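PDB 6QPS: polysaccharide Lyase Family 6 from Bacteroides cellulosilyticus, which cleaves alginate as a lyase specific for mannuronic acid, probably by beta-elimination with a bound calcium ion. Local coordinates for residues 98-104 against 129-135; 137-142 against 154-158; 165-171 against 195-201. All coordinates share one frame; numbering follows the deposited sequence. Where two conformers were deposited one is given.

Interaction 1: 98-104 against 129-135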
loop_
_atom_site.group_PDB
_atom_site.type_symbol
_atom_site.label_atom_id
_atom_site.label_comp_id
_atom_site.label_asym_id
_atom_site.label_seq_id
_atom_site.Cartn_x
_atom_site.Cartn_y
_atom_site.Cartn_z
ATOM N N TYR A 98 5.258 -2.546 -23.209
ATOM C CA TYR A 98 3.977 -3.187 -23.508
ATOM C C TYR A 98 4.043 -4.715 -23.411
ATOM O O TYR A 98 3.601 -5.444 -24.305
ATOM C CB TYR A 98 3.422 -2.710 -24.857
ATOM C CG TYR A 98 3.057 -1.231 -24.848
ATOM C CD1 TYR A 98 1.822 -0.802 -24.367
ATOM C CD2 TYR A 98 3.945 -0.271 -25.317
ATOM C CE1 TYR A 98 1.486 0.549 -24.368
ATOM C CE2 TYR A 98 3.612 1.092 -25.302
ATOM C CZ TYR A 98 2.386 1.473 -24.815
ATOM O OH TYR A 98 2.062 2.826 -24.824
ATOM N N LEU A 99 4.559 -5.198 -22.281
ATOM C CA LEU A 99 4.579 -6.618 -21.936
ATOM C C LEU A 99 3.556 -6.867 -20.840
ATOM O O LEU A 99 3.381 -6.017 -19.956
ATOM C CB LEU A 99 5.969 -7.012 -21.431
ATOM C CG LEU A 99 7.143 -6.602 -22.315
ATOM C CD1 LEU A 99 8.456 -7.008 -21.644
ATOM C CD2 LEU A 99 7.015 -7.207 -23.686
ATOM N N GLN A 100 2.859 -8.009 -20.912
ATOM C CA GLN A 100 1.759 -8.290 -19.990
ATOM C C GLN A 100 1.817 -9.733 -19.512
ATOM O O GLN A 100 1.951 -10.656 -20.325
ATOM C CB GLN A 100 0.443 -8.041 -20.732
ATOM C CG GLN A 100 -0.811 -7.966 -19.927
ATOM C CD GLN A 100 -1.861 -7.098 -20.639
ATOM O OE1 GLN A 100 -1.600 -5.937 -20.973
ATOM N NE2 GLN A 100 -3.028 -7.666 -20.881
ATOM N N LEU A 101 1.715 -9.914 -18.200
ATOM C CA LEU A 101 1.498 -11.217 -17.586
ATOM C C LEU A 101 0.045 -11.308 -17.150
ATOM O O LEU A 101 -0.461 -10.384 -16.499
ATOM C CB LEU A 101 2.357 -11.351 -16.330
ATOM C CG LEU A 101 3.849 -11.634 -16.503
ATOM C CD1 LEU A 101 4.563 -10.460 -17.085
ATOM C CD2 LEU A 101 4.452 -12.028 -15.154
ATOM N N GLU A 102 -0.599 -12.439 -17.449
ATOM C CA GLU A 102 -2.018 -12.620 -17.156
ATOM C C GLU A 102 -2.322 -14.029 -16.655
ATOM O O GLU A 102 -1.895 -15.023 -17.250
ATOM C CB GLU A 102 -2.912 -12.442 -18.404
ATOM C CG GLU A 102 -2.741 -11.168 -19.214
ATOM C CD GLU A 102 -3.623 -11.167 -20.470
ATOM O OE1 GLU A 102 -4.313 -12.184 -20.742
ATOM O OE2 GLU A 102 -3.597 -10.162 -21.200
ATOM N N ASP A 103 -3.171 -14.122 -15.634
ATOM C CA ASP A 103 -3.809 -15.382 -15.254
ATOM C C ASP A 103 -2.821 -16.450 -14.775
ATOM O O ASP A 103 -3.115 -17.645 -14.867
ATOM C CB ASP A 103 -4.679 -15.927 -16.388
ATOM C CG ASP A 103 -5.927 -15.079 -16.633
ATOM O OD1 ASP A 103 -6.484 -14.523 -15.661
ATOM O OD2 ASP A 103 -6.368 -14.985 -17.801
ATOM N N LEU A 104 -1.672 -16.049 -14.241
ATOM C CA LEU A 104 -0.662 -16.973 -13.734
ATOM C C LEU A 104 -0.807 -17.148 -12.228
ATOM O O LEU A 104 -1.126 -16.195 -11.513
ATOM C CB LEU A 104 0.743 -16.447 -14.043
ATOM C CG LEU A 104 1.093 -16.339 -15.533
ATOM C CD1 LEU A 104 2.451 -15.677 -15.700
ATOM C CD2 LEU A 104 1.069 -17.683 -16.252
ATOM N N PHE A 129 5.167 0.718 -19.484
ATOM C CA PHE A 129 3.868 0.333 -20.038
ATOM C C PHE A 129 3.638 -1.174 -19.958
ATOM O O PHE A 129 3.001 -1.770 -20.826
ATOM C CB PHE A 129 3.672 0.857 -21.464
ATOM C CG PHE A 129 3.572 2.344 -21.537
ATOM C CD1 PHE A 129 4.675 3.094 -21.857
ATOM C CD2 PHE A 129 2.372 2.990 -21.257
ATOM C CE1 PHE A 129 4.590 4.485 -21.914
ATOM C CE2 PHE A 129 2.289 4.376 -21.313
ATOM C CZ PHE A 129 3.398 5.106 -21.639
ATOM N N CYS A 130 4.171 -1.814 -18.925
ATOM C CA CYS A 130 4.005 -3.242 -18.696
ATOM C C CYS A 130 2.970 -3.451 -17.594
ATOM O O CYS A 130 2.674 -2.544 -16.817
ATOM C CB CYS A 130 5.346 -3.873 -18.330
ATOM S SG CYS A 130 6.548 -3.889 -19.707
ATOM N N ARG A 131 2.398 -4.655 -17.550
ATOM C CA ARG A 131 1.230 -4.896 -16.713
ATOM C C ARG A 131 1.217 -6.328 -16.200
ATOM O O ARG A 131 1.511 -7.259 -16.945
ATOM C CB ARG A 131 -0.041 -4.642 -17.518
ATOM C CG ARG A 131 -1.340 -4.871 -16.767
ATOM C CD ARG A 131 -2.512 -4.497 -17.661
ATOM N NE ARG A 131 -3.792 -4.726 -17.008
ATOM C CZ ARG A 131 -4.965 -4.783 -17.627
ATOM N NH1 ARG A 131 -5.032 -4.621 -18.946
ATOM N NH2 ARG A 131 -6.067 -4.998 -16.935
ATOM N N MET A 132 0.911 -6.492 -14.911
ATOM C CA MET A 132 0.610 -7.797 -14.329
ATOM C C MET A 132 -0.845 -7.756 -13.878
ATOM O O MET A 132 -1.203 -6.936 -13.027
ATOM C CB MET A 132 1.558 -8.092 -13.161
ATOM C CG MET A 132 1.226 -9.337 -12.401
ATOM S SD MET A 132 2.118 -9.456 -10.809
ATOM C CE MET A 132 3.784 -9.538 -11.359
ATOM N N THR A 133 -1.684 -8.627 -14.452
ATOM C CA THR A 133 -3.121 -8.588 -14.215
ATOM C C THR A 133 -3.665 -9.993 -13.970
ATOM O O THR A 133 -3.264 -10.963 -14.627
ATOM C CB THR A 133 -3.850 -7.863 -15.360
ATOM O OG1 THR A 133 -5.219 -7.701 -15.006
ATOM C CG2 THR A 133 -3.770 -8.629 -16.684
ATOM N N ARG A 134 -4.582 -10.097 -13.007
ATOM C CA ARG A 134 -5.273 -11.357 -12.726
ATOM C C ARG A 134 -4.294 -12.479 -12.400
ATOM O O ARG A 134 -4.529 -13.640 -12.743
ATOM C CB ARG A 134 -6.195 -11.781 -13.871
ATOM C CG ARG A 134 -7.136 -10.695 -14.340
ATOM C CD ARG A 134 -8.146 -11.214 -15.356
ATOM N NE ARG A 134 -7.530 -11.915 -16.484
ATOM C CZ ARG A 134 -7.201 -11.358 -17.641
ATOM N NH1 ARG A 134 -7.399 -10.066 -17.851
ATOM N NH2 ARG A 134 -6.660 -12.099 -18.598
ATOM N N CYS A 135 -3.226 -12.144 -11.682
ATOM C CA CYS A 135 -2.253 -13.122 -11.208
ATOM C C CYS A 135 -2.381 -13.294 -9.700
ATOM O O CYS A 135 -2.895 -12.426 -8.989
ATOM C CB CYS A 135 -0.825 -12.690 -11.558
ATOM S SG CYS A 135 -0.475 -12.758 -13.329
HETATM O O HOH W 1 -3.454 -3.741 -21.073
HETATM O O HOH W 2 0.830 -3.843 -21.397
HETATM O O HOH W 3 -6.499 -9.543 -20.797
#

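Interaction 2: 137-142 against 154-158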
loop_
_atom_site.group_PDB
_atom_site.type_symbol
_atom_site.label_atom_id
_atom_site.label_comp_id
_atom_site.label_asym_id
_atom_site.label_seq_id
_atom_site.Cartn_x
_atom_site.Cartn_y
_atom_site.Cartn_z
ATOM N N ILE A 137 -0.047 -14.438 -6.216
ATOM C CA ILE A 137 1.167 -14.836 -5.507
ATOM C C ILE A 137 0.731 -15.278 -4.113
ATOM O O ILE A 137 0.241 -14.464 -3.309
ATOM C CB ILE A 137 2.193 -13.700 -5.419
ATOM C CG1 ILE A 137 2.546 -13.147 -6.801
ATOM C CG2 ILE A 137 3.468 -14.205 -4.713
ATOM C CD1 ILE A 137 3.602 -12.011 -6.799
ATOM N N ASP A 138 0.891 -16.572 -3.817
ATOM C CA ASP A 138 0.431 -17.158 -2.559
ATOM C C ASP A 138 1.508 -18.095 -2.028
ATOM O O ASP A 138 2.043 -18.914 -2.785
ATOM C CB ASP A 138 -0.883 -17.938 -2.772
ATOM C CG ASP A 138 -1.491 -18.461 -1.467
ATOM O OD1 ASP A 138 -1.266 -17.884 -0.398
ATOM O OD2 ASP A 138 -2.196 -19.494 -1.496
ATOM N N GLU A 139 1.853 -17.944 -0.742
ATOM C CA GLU A 139 2.770 -18.875 -0.060
ATOM C C GLU A 139 4.142 -18.940 -0.736
ATOM O O GLU A 139 4.792 -19.988 -0.736
ATOM C CB GLU A 139 2.176 -20.286 0.058
ATOM C CG GLU A 139 0.859 -20.378 0.803
ATOM C CD GLU A 139 0.999 -20.287 2.313
ATOM O OE1 GLU A 139 2.135 -20.144 2.820
ATOM O OE2 GLU A 139 -0.046 -20.367 3.010
ATOM N N CYS A 140 4.622 -17.823 -1.291
ATOM C CA CYS A 140 5.869 -17.827 -2.061
ATOM C C CYS A 140 7.048 -17.493 -1.145
ATOM O O CYS A 140 7.686 -16.436 -1.235
ATOM C CB CYS A 140 5.757 -16.886 -3.255
ATOM S SG CYS A 140 4.838 -17.605 -4.664
ATOM N N ASN A 141 7.349 -18.452 -0.263
ATOM C CA ASN A 141 8.323 -18.282 0.810
ATOM C C ASN A 141 9.482 -19.261 0.646
ATOM O O ASN A 141 9.270 -20.472 0.573
ATOM C CB ASN A 141 7.608 -18.489 2.151
ATOM C CG ASN A 141 6.459 -17.514 2.353
ATOM O OD1 ASN A 141 6.660 -16.298 2.328
ATOM N ND2 ASN A 141 5.258 -18.028 2.545
ATOM N N ASP A 142 10.709 -18.734 0.612
ATOM C CA ASP A 142 11.908 -19.555 0.470
ATOM C C ASP A 142 12.037 -20.462 1.678
ATOM O O ASP A 142 12.146 -19.965 2.809
ATOM C CB ASP A 142 13.120 -18.628 0.393
ATOM C CG ASP A 142 14.423 -19.359 0.096
ATOM O OD1 ASP A 142 14.460 -20.607 0.182
ATOM O OD2 ASP A 142 15.412 -18.658 -0.231
ATOM N N GLU A 154 13.167 -11.255 1.357
ATOM C CA GLU A 154 12.885 -11.360 -0.071
ATOM C C GLU A 154 11.651 -10.529 -0.399
ATOM O O GLU A 154 10.712 -10.464 0.401
ATOM C CB GLU A 154 12.718 -12.813 -0.569
ATOM C CG GLU A 154 11.588 -13.595 0.084
ATOM C CD GLU A 154 11.613 -15.096 -0.217
ATOM O OE1 GLU A 154 12.491 -15.575 -0.983
ATOM O OE2 GLU A 154 10.736 -15.799 0.324
ATOM N N TYR A 155 11.677 -9.854 -1.547
ATOM C CA TYR A 155 10.584 -8.990 -1.966
ATOM C C TYR A 155 9.850 -9.662 -3.117
ATOM O O TYR A 155 10.485 -10.141 -4.064
ATOM C CB TYR A 155 11.110 -7.623 -2.446
ATOM C CG TYR A 155 11.672 -6.670 -1.407
ATOM C CD1 TYR A 155 12.001 -7.074 -0.122
ATOM C CD2 TYR A 155 11.870 -5.334 -1.739
ATOM C CE1 TYR A 155 12.503 -6.168 0.814
ATOM C CE2 TYR A 155 12.368 -4.443 -0.838
ATOM C CZ TYR A 155 12.712 -4.843 0.437
ATOM O OH TYR A 155 13.244 -3.943 1.338
ATOM N N TRP A 156 8.515 -9.642 -3.106
ATOM C CA TRP A 156 7.767 -10.366 -4.136
ATOM C C TRP A 156 7.789 -9.646 -5.488
ATOM O O TRP A 156 8.185 -10.231 -6.502
ATOM C CB TRP A 156 6.342 -10.674 -3.663
ATOM C CG TRP A 156 6.290 -11.895 -2.748
ATOM C CD1 TRP A 156 7.348 -12.689 -2.366
ATOM C CD2 TRP A 156 5.129 -12.446 -2.113
ATOM N NE1 TRP A 156 6.911 -13.674 -1.516
ATOM C CE2 TRP A 156 5.549 -13.565 -1.378
ATOM C CE3 TRP A 156 3.777 -12.098 -2.095
ATOM C CZ2 TRP A 156 4.663 -14.338 -0.636
ATOM C CZ3 TRP A 156 2.891 -12.896 -1.384
ATOM C CH2 TRP A 156 3.337 -13.988 -0.665
ATOM N N VAL A 157 7.371 -8.381 -5.515
ATOM C CA VAL A 157 7.271 -7.589 -6.742
ATOM C C VAL A 157 7.994 -6.255 -6.555
ATOM O O VAL A 157 7.733 -5.525 -5.592
ATOM C CB VAL A 157 5.801 -7.347 -7.137
ATOM C CG1 VAL A 157 5.719 -6.554 -8.439
ATOM C CG2 VAL A 157 5.048 -8.646 -7.248
ATOM N N GLY A 158 8.922 -5.959 -7.466
ATOM C CA GLY A 158 9.602 -4.680 -7.487
ATOM C C GLY A 158 9.244 -3.870 -8.722
ATOM O O GLY A 158 9.582 -4.250 -9.852
HETATM O O HOH W 4 8.520 -14.507 1.210
#

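Interaction 3: 165-171 against 195-201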
loop_
_atom_site.group_PDB
_atom_site.type_symbol
_atom_site.label_atom_id
_atom_site.label_comp_id
_atom_site.label_asym_id
_atom_site.label_seq_id
_atom_site.Cartn_x
_atom_site.Cartn_y
_atom_site.Cartn_z
ATOM N N ARG A 165 1.712 -1.194 -14.378
ATOM C CA ARG A 165 0.440 -1.417 -13.704
ATOM C C ARG A 165 0.386 -2.811 -13.093
ATOM O O ARG A 165 0.730 -3.806 -13.745
ATOM C CB ARG A 165 -0.735 -1.225 -14.682
ATOM C CG ARG A 165 -2.139 -1.376 -14.044
ATOM C CD ARG A 165 -3.231 -0.992 -15.056
ATOM N NE ARG A 165 -4.541 -1.194 -14.442
ATOM C CZ ARG A 165 -5.640 -1.570 -15.079
ATOM N NH1 ARG A 165 -5.623 -1.752 -16.389
ATOM N NH2 ARG A 165 -6.751 -1.805 -14.386
ATOM N N ILE A 166 -0.049 -2.871 -11.836
ATOM C CA ILE A 166 -0.377 -4.115 -11.138
ATOM C C ILE A 166 -1.868 -4.042 -10.794
ATOM O O ILE A 166 -2.275 -3.166 -10.022
ATOM C CB ILE A 166 0.434 -4.258 -9.836
ATOM C CG1 ILE A 166 1.942 -4.069 -10.072
ATOM C CG2 ILE A 166 0.134 -5.599 -9.156
ATOM C CD1 ILE A 166 2.584 -5.084 -10.952
ATOM N N ASP A 167 -2.673 -4.959 -11.322
ATOM C CA ASP A 167 -4.115 -4.857 -11.108
ATOM C C ASP A 167 -4.816 -6.214 -11.073
ATOM O O ASP A 167 -4.425 -7.182 -11.738
ATOM C CB ASP A 167 -4.784 -3.943 -12.168
ATOM C CG ASP A 167 -4.773 -4.575 -13.565
ATOM O OD1 ASP A 167 -3.746 -4.452 -14.264
ATOM O OD2 ASP A 167 -5.768 -5.254 -13.958
ATOM N N HIS A 168 -5.906 -6.252 -10.311
ATOM C CA HIS A 168 -6.751 -7.446 -10.233
ATOM C C HIS A 168 -5.960 -8.687 -9.825
ATOM O O HIS A 168 -6.295 -9.806 -10.216
ATOM C CB HIS A 168 -7.550 -7.662 -11.518
ATOM C CG HIS A 168 -8.484 -6.532 -11.833
ATOM N ND1 HIS A 168 -8.130 -5.478 -12.644
ATOM C CD2 HIS A 168 -9.764 -6.291 -11.438
ATOM C CE1 HIS A 168 -9.147 -4.636 -12.736
ATOM N NE2 HIS A 168 -10.150 -5.103 -12.014
ATOM N N CYS A 169 -4.957 -8.515 -8.965
ATOM C CA CYS A 169 -4.142 -9.613 -8.447
ATOM C C CYS A 169 -4.511 -9.925 -6.999
ATOM O O CYS A 169 -5.187 -9.146 -6.322
ATOM C CB CYS A 169 -2.655 -9.259 -8.536
ATOM S SG CYS A 169 -1.962 -9.166 -10.220
ATOM N N TYR A 170 -4.072 -11.096 -6.531
ATOM C CA TYR A 170 -4.244 -11.537 -5.142
ATOM C C TYR A 170 -2.872 -11.906 -4.606
ATOM O O TYR A 170 -2.175 -12.732 -5.213
ATOM C CB TYR A 170 -5.159 -12.761 -5.100
ATOM C CG TYR A 170 -5.431 -13.381 -3.740
ATOM C CD1 TYR A 170 -4.660 -14.421 -3.267
ATOM C CD2 TYR A 170 -6.475 -12.939 -2.947
ATOM C CE1 TYR A 170 -4.927 -15.027 -2.030
ATOM C CE2 TYR A 170 -6.741 -13.528 -1.717
ATOM C CZ TYR A 170 -5.956 -14.566 -1.266
ATOM O OH TYR A 170 -6.232 -15.142 -0.024
ATOM N N PHE A 171 -2.481 -11.288 -3.492
ATOM C CA PHE A 171 -1.176 -11.531 -2.887
ATOM C C PHE A 171 -1.400 -11.867 -1.423
ATOM O O PHE A 171 -1.918 -11.028 -0.679
ATOM C CB PHE A 171 -0.289 -10.284 -2.948
ATOM C CG PHE A 171 -0.121 -9.673 -4.323
ATOM C CD1 PHE A 171 -0.828 -8.542 -4.689
ATOM C CD2 PHE A 171 0.781 -10.196 -5.223
ATOM C CE1 PHE A 171 -0.630 -7.956 -5.929
ATOM C CE2 PHE A 171 0.962 -9.609 -6.483
ATOM C CZ PHE A 171 0.265 -8.478 -6.813
ATOM N N LEU A 195 0.474 2.555 -11.592
ATOM C CA LEU A 195 -0.875 2.355 -11.071
ATOM C C LEU A 195 -0.994 0.981 -10.419
ATOM O O LEU A 195 -0.683 -0.038 -11.044
ATOM C CB LEU A 195 -1.892 2.513 -12.203
ATOM C CG LEU A 195 -3.361 2.290 -11.836
ATOM C CD1 LEU A 195 -3.858 3.274 -10.766
ATOM C CD2 LEU A 195 -4.251 2.332 -13.075
ATOM N N ILE A 196 -1.489 0.965 -9.179
ATOM C CA ILE A 196 -1.696 -0.258 -8.395
ATOM C C ILE A 196 -3.179 -0.225 -8.029
ATOM O O ILE A 196 -3.582 0.556 -7.151
ATOM C CB ILE A 196 -0.796 -0.279 -7.152
ATOM C CG1 ILE A 196 0.698 -0.276 -7.558
ATOM C CG2 ILE A 196 -1.163 -1.442 -6.246
ATOM C CD1 ILE A 196 1.657 0.222 -6.476
ATOM N N ASP A 197 -4.005 -1.040 -8.703
ATOM C CA ASP A 197 -5.450 -0.917 -8.570
ATOM C C ASP A 197 -6.170 -2.263 -8.563
ATOM O O ASP A 197 -5.788 -3.220 -9.244
ATOM C CB ASP A 197 -6.050 -0.018 -9.684
ATOM C CG ASP A 197 -5.958 -0.643 -11.073
ATOM O OD1 ASP A 197 -4.860 -0.715 -11.635
ATOM O OD2 ASP A 197 -7.009 -1.108 -11.597
ATOM N N HIS A 198 -7.261 -2.314 -7.807
ATOM C CA HIS A 198 -8.158 -3.477 -7.781
ATOM C C HIS A 198 -7.458 -4.768 -7.355
ATOM O O HIS A 198 -7.877 -5.862 -7.746
ATOM C CB HIS A 198 -8.897 -3.676 -9.111
ATOM C CG HIS A 198 -9.734 -2.505 -9.508
ATOM N ND1 HIS A 198 -11.020 -2.292 -9.050
ATOM C CD2 HIS A 198 -9.460 -1.479 -10.340
ATOM C CE1 HIS A 198 -11.499 -1.186 -9.598
ATOM N NE2 HIS A 198 -10.564 -0.660 -10.370
ATOM N N ASN A 199 -6.419 -4.663 -6.526
ATOM C CA ASN A 199 -5.758 -5.849 -5.994
ATOM C C ASN A 199 -6.302 -6.189 -4.616
ATOM O O ASN A 199 -6.834 -5.330 -3.898
ATOM C CB ASN A 199 -4.255 -5.608 -5.894
ATOM C CG ASN A 199 -3.658 -5.253 -7.208
ATOM O OD1 ASN A 199 -3.544 -6.079 -8.105
ATOM N ND2 ASN A 199 -3.247 -4.010 -7.335
ATOM N N PHE A 200 -6.193 -7.470 -4.263
ATOM C CA PHE A 200 -6.538 -7.981 -2.942
ATOM C C PHE A 200 -5.239 -8.420 -2.261
ATOM O O PHE A 200 -4.640 -9.442 -2.630
ATOM C CB PHE A 200 -7.538 -9.139 -3.068
ATOM C CG PHE A 200 -8.249 -9.500 -1.772
ATOM C CD1 PHE A 200 -7.605 -10.227 -0.788
ATOM C CD2 PHE A 200 -9.559 -9.103 -1.561
ATOM C CE1 PHE A 200 -8.270 -10.564 0.386
ATOM C CE2 PHE A 200 -10.217 -9.431 -0.389
ATOM C CZ PHE A 200 -9.562 -10.148 0.576
ATOM N N PHE A 201 -4.804 -7.638 -1.281
ATOM C CA PHE A 201 -3.629 -7.957 -0.473
ATOM C C PHE A 201 -4.166 -8.686 0.756
ATOM O O PHE A 201 -4.801 -8.073 1.616
ATOM C CB PHE A 201 -2.873 -6.683 -0.097
ATOM C CG PHE A 201 -2.308 -5.931 -1.279
ATOM C CD1 PHE A 201 -3.028 -4.906 -1.845
ATOM C CD2 PHE A 201 -1.071 -6.243 -1.825
ATOM C CE1 PHE A 201 -2.550 -4.210 -2.930
ATOM C CE2 PHE A 201 -0.564 -5.523 -2.913
ATOM C CZ PHE A 201 -1.313 -4.515 -3.469
#

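Interaction 1: 98-104 against 129-135
Arg134 grips Asp103 side-on, with NE donating to OD1 at 2.9 Å and NH2 to OD2 at 3.0 Å. Both oxygens lie near the guanidinium plane, but the carboxylate is turned 51° against it, and NH2 meets OD2 from above the carboxylate plane. The bend of the arginine at chi3 (-53°) brings NH2 close to Glu102 as well, where the bond to OE1 is weak. Glu102 OE2 in turn takes a short bond of 2.6 Å from Gln100 NE2. Gln100 runs alongside the extended Arg131, and a water bridges Gln100 OE1 to Arg131 NH1; Arg131 NE is salt-bridged to Asp167 OD1 of the next coil. At the other end Tyr98 and Phe129 lie nearly parallel but slid apart, with Phe129 CB over the centre of the tyrosine ring, 3.6 Å from its centroid. The scaffold beneath is a parallel pair of neighbouring beta-helix coils, linked by Arg131 N to Leu99 O, Leu101 N to Arg131 O and Thr133 N to Leu101 O. Cys130 SG accepts from Leu99 N at 3.5 Å. One guanidinium faces two carboxylates, so it probably neutralises mainly the buried Asp103, leaving Glu102 to lean on the Gln100 amide.

Interaction 2: 137-142 against 154-158
Ile137 lays its CG2 methyl over one face of the Trp156 indole, 3.6 Å from the centroid of the six-membered ring, in a CH-pi contact. That branch stands anti to the backbone N, while CG1 stands anti to the carbonyl carbon (chi1 -55°) and carries CD1 to Val157 CG2 at 3.7 Å. Cys140 CB shares the indole face, 3.8 Å from Trp156 CZ2. Farther out, Trp156 NE1 donates to Cys140 O at 2.9 Å; the bond is bent to 134°, with the oxygen tilted from the ring plane. Cys140 is the centre of an inverse gamma turn, and the separate bond from the indole holds its carbonyl. Replacing Trp156 by an alanine is likely to open a gap beside Ile137 and Cys140 and to take the indole donor from Cys140 O. At the polar edge Glu154 OE2 offers its syn lone pair to Asp142 N at 2.9 Å. A water lies within bonding reach of OE2 and Asn141 OD1, which accepts from Arg175 N. The carboxylates of Asp142 and Glu154 form salt bridges with Lys145, which probably offsets their like charges; Asp142 OD1 also accepts from Gln144 N. Within one coil of the parallel beta-helix, the contact joins the end of strand 131-138 to the corner at Trp156, with Met116 of strand 115-118 against Ile137 and Cys140, and Leu181 of strand 181-183 beside Val157.

Interaction 3: 165-171 against 195-201
Two successive coils of the right-handed parallel beta-helix stack here in register, and Asn199 lies at the turn between strands 195-197 and 200-201. Its amide bonds to the neighbouring coil at two points: OD1 accepts from Cys169 N at 2.9 Å, and ND2 donates to Ile166 O at 3.0 Å. Ile166 O also accepts from Asp197 N, the asparagine coming from above the carbonyl plane. On the face bearing Arg165 and Asp167, the extended arginine grips Asp197 side-on, NE to OD1 and NH2 to OD2 both at 2.9 Å, with guanidinium and carboxylate nearly coplanar. Asp167 CG lies over one face of the same guanidinium. Asp167 OD2 accepts a nearly straight bond from His168 ND1 at 2.7 Å, which fixes the imidazole's rotation. His198 runs beside His168 with planes 2° apart, its CB 3.6 Å from the His168 centroid. Tyr170 with Phe200 and Phe171 with Phe201 are also roughly parallel but slid apart. The coils lie between strand 131-138, whose Ile137 touches Phe171, and strand 230-237. There Phe236 stacks on Phe201, and Asn234 bonds to Asn199 N and Ile196 O. Helix 454-465 packs on Tyr170 and Phe200, with Asn459 bonded to the tyrosine hydroxyl.

Interactions 1 and 3 stack one beta-helix coil on the next, whereas interaction 2 joins consecutive strands within a coil. Interactions 1 and 3 have centres about 11 Å apart and share a polar seam: Asp167 OD1 meets Arg131 NE at 2.8 Å in a salt bridge, and its OD2 lies 2.7 Å from Thr133 OG1, a probable hydrogen bond. Interaction 2 continues strand 131-138 beyond interaction 1, about 17 Å away between centres, and meets interaction 3 through Ile137 CD1, 3.6 Å from Phe171 CE2. Interaction 1 lies away from the calcium site, whereas the side chains of Trp156 and Phe201 are about 11 and 10 Å from that of Glu213, a calcium ligand.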